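PDB 3FZX: putative exported protein from Bacteroides fragilis, which is of unknown function but binds calcium and may bind lipid. Local coordinates for residues A97-M102 against L131-N136. Residues are numbered along the deposited sequence; the frame is centred on the assembly and turned at random. Where two conformers were deposited one is given.
Sequences ADVYMM and LYQKGN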
loop_
_atom_site.group_PDB
_atom_site.type_symbol
_atom_site.label_atom_id
_atom_site.label_comp_id
_atom_site.label_asym_id
_atom_site.label_seq_id
_atom_site.Cartn_x
_atom_site.Cartn_y
_atom_site.Cartn_z
ATOM N N ALA A 97 -3.405 -7.363 19.736
ATOM C CA ALA A 97 -4.547 -7.540 18.844
ATOM C C ALA A 97 -5.146 -6.232 18.325
ATOM O O ALA A 97 -5.753 -6.233 17.270
ATOM C CB ALA A 97 -5.621 -8.360 19.539
ATOM N N ASP A 98 -5.005 -5.126 19.061
ATOM C CA ASP A 98 -5.534 -3.839 18.617
ATOM C C ASP A 98 -4.534 -2.989 17.814
ATOM O O ASP A 98 -4.843 -1.841 17.484
ATOM C CB ASP A 98 -6.078 -3.038 19.820
ATOM C CG ASP A 98 -7.331 -3.673 20.442
ATOM O OD1 ASP A 98 -7.835 -4.702 19.947
ATOM O OD2 ASP A 98 -7.818 -3.141 21.450
ATOM N N VAL A 99 -3.352 -3.532 17.509
ATOM C CA VAL A 99 -2.374 -2.809 16.704
ATOM C C VAL A 99 -2.610 -3.092 15.230
ATOM O O VAL A 99 -2.812 -4.220 14.826
ATOM C CB VAL A 99 -0.906 -3.156 17.084
ATOM C CG1 VAL A 99 0.057 -2.734 15.986
ATOM C CG2 VAL A 99 -0.529 -2.491 18.411
ATOM N N TYR A 100 -2.580 -2.044 14.434
ATOM C CA TYR A 100 -2.721 -2.126 12.997
ATOM C C TYR A 100 -1.521 -1.481 12.388
ATOM O O TYR A 100 -0.801 -0.739 13.040
ATOM C CB TYR A 100 -3.991 -1.389 12.554
ATOM C CG TYR A 100 -5.192 -2.118 13.083
ATOM C CD1 TYR A 100 -5.693 -3.253 12.421
ATOM C CD2 TYR A 100 -5.778 -1.748 14.283
ATOM C CE1 TYR A 100 -6.781 -3.967 12.920
ATOM C CE2 TYR A 100 -6.880 -2.459 14.789
ATOM C CZ TYR A 100 -7.364 -3.560 14.104
ATOM O OH TYR A 100 -8.425 -4.254 14.605
HETATM N N MSE A 101 -1.307 -1.769 11.124
HETATM C CA MSE A 101 -0.153 -1.258 10.428
HETATM C C MSE A 101 -0.480 -0.967 8.968
HETATM O O MSE A 101 -1.384 -1.567 8.397
HETATM C CB MSE A 101 1.015 -2.214 10.581
HETATM C CG MSE A 101 0.720 -3.603 10.171
HETATM SE SE MSE A 101 2.209 -4.771 10.623
HETATM C CE MSE A 101 1.617 -5.446 12.378
HETATM N N MSE A 102 0.206 0.033 8.424
HETATM C CA MSE A 102 0.047 0.435 7.033
HETATM C C MSE A 102 1.430 0.831 6.521
HETATM O O MSE A 102 2.182 1.515 7.213
HETATM C CB MSE A 102 -0.895 1.630 6.905
HETATM C CG MSE A 102 -2.318 1.436 7.446
HETATM SE SE MSE A 102 -3.623 0.678 6.194
HETATM C CE MSE A 102 -2.956 -1.162 6.003
ATOM N N LEU A 131 2.855 1.741 12.625
ATOM C CA LEU A 131 2.032 0.867 13.452
ATOM C C LEU A 131 1.359 1.713 14.527
ATOM O O LEU A 131 1.908 2.707 14.996
ATOM C CB LEU A 131 2.865 -0.254 14.088
ATOM C CG LEU A 131 3.698 -1.086 13.106
ATOM C CD1 LEU A 131 5.066 -0.481 12.872
ATOM C CD2 LEU A 131 3.836 -2.519 13.588
ATOM N N TYR A 132 0.145 1.350 14.888
ATOM C CA TYR A 132 -0.590 2.105 15.910
ATOM C C TYR A 132 -1.642 1.239 16.532
ATOM O O TYR A 132 -2.239 0.425 15.857
ATOM C CB TYR A 132 -1.278 3.344 15.332
ATOM C CG TYR A 132 -1.530 3.279 13.855
ATOM C CD1 TYR A 132 -2.692 2.708 13.317
ATOM C CD2 TYR A 132 -0.580 3.811 12.985
ATOM C CE1 TYR A 132 -2.863 2.663 11.933
ATOM C CE2 TYR A 132 -0.732 3.774 11.630
ATOM C CZ TYR A 132 -1.849 3.209 11.098
ATOM O OH TYR A 132 -1.871 3.244 9.737
ATOM N N GLN A 133 -1.856 1.428 17.826
ATOM C CA GLN A 133 -2.919 0.748 18.552
ATOM C C GLN A 133 -4.206 1.579 18.553
ATOM O O GLN A 133 -4.221 2.715 19.023
ATOM C CB GLN A 133 -2.501 0.489 20.001
ATOM C CG GLN A 133 -3.512 -0.359 20.777
ATOM C CD GLN A 133 -3.029 -0.709 22.167
ATOM O OE1 GLN A 133 -1.830 -0.646 22.459
ATOM N NE2 GLN A 133 -3.963 -1.079 23.039
ATOM N N LYS A 134 -5.281 0.973 18.060
ATOM C CA LYS A 134 -6.610 1.552 18.109
ATOM C C LYS A 134 -7.033 1.577 19.575
ATOM O O LYS A 134 -6.958 0.557 20.249
ATOM C CB LYS A 134 -7.596 0.707 17.289
ATOM C CG LYS A 134 -8.909 1.428 17.010
ATOM C CD LYS A 134 -10.018 0.484 16.569
ATOM C CE LYS A 134 -11.343 1.242 16.427
ATOM N NZ LYS A 134 -12.504 0.315 16.548
ATOM N N GLY A 135 -7.444 2.744 20.059
ATOM C CA GLY A 135 -7.810 2.929 21.464
ATOM C C GLY A 135 -6.667 3.349 22.385
ATOM O O GLY A 135 -6.888 3.588 23.574
ATOM N N ASN A 136 -5.448 3.454 21.847
ATOM C CA ASN A 136 -4.270 3.809 22.649
ATOM C C ASN A 136 -3.169 4.393 21.754
ATOM O O ASN A 136 -2.110 3.780 21.538
ATOM C CB ASN A 136 -3.792 2.575 23.408
ATOM C CG ASN A 136 -2.539 2.823 24.216
ATOM O OD1 ASN A 136 -2.197 3.955 24.538
ATOM N ND2 ASN A 136 -1.829 1.749 24.521
#
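Tyr-100 and Tyr-132 form the hydrogen-bonded pair near the paired ends of two antiparallel strands. Tyr-100 N donates to Tyr-132 O at 2.9 Å, nearly straight at 172°, and Tyr-132 N returns the bond to Tyr-100 O. A third bond, Lys-134 N to Asp-98 O, carries the ladder past the strand end.

The two tyrosine rings share a face of the sheet but do not stack. The Tyr-132 ring leans over the neighbouring strand, and one of its faces lies above Tyr-100 O, which sits off-centre toward the rim. Its chi1 of 22° lies off the staggered positions and brings the ring end nearer that strand. Its hydroxyl is hydrogen-bonded to Glu-49 of the second subunit. Tyr-42 of that subunit stacks on the same ring. The Tyr-100 ring stands off the sheet, leaning back toward the turn, and its edge meets Lys-134, CE2 to CB 4.1 Å.

On the other face, Met-101 and Leu-131 run side by side in the same direction. Met-101 CB lies 3.9 Å from Leu-131 CG, and the bent selenomethionine end brings CE to Leu-131 CD2. The Val-99 and Gln-133 side chains cross at about a right angle, Val-99 CG2 3.9 Å from Gln-133 CB.

A type II turn from Gln-133 to Asn-136 leads into strand 136-158. This is neighbouring-strand pairing in a closed antiparallel beta barrel, with the tyrosine face meeting the second subunit.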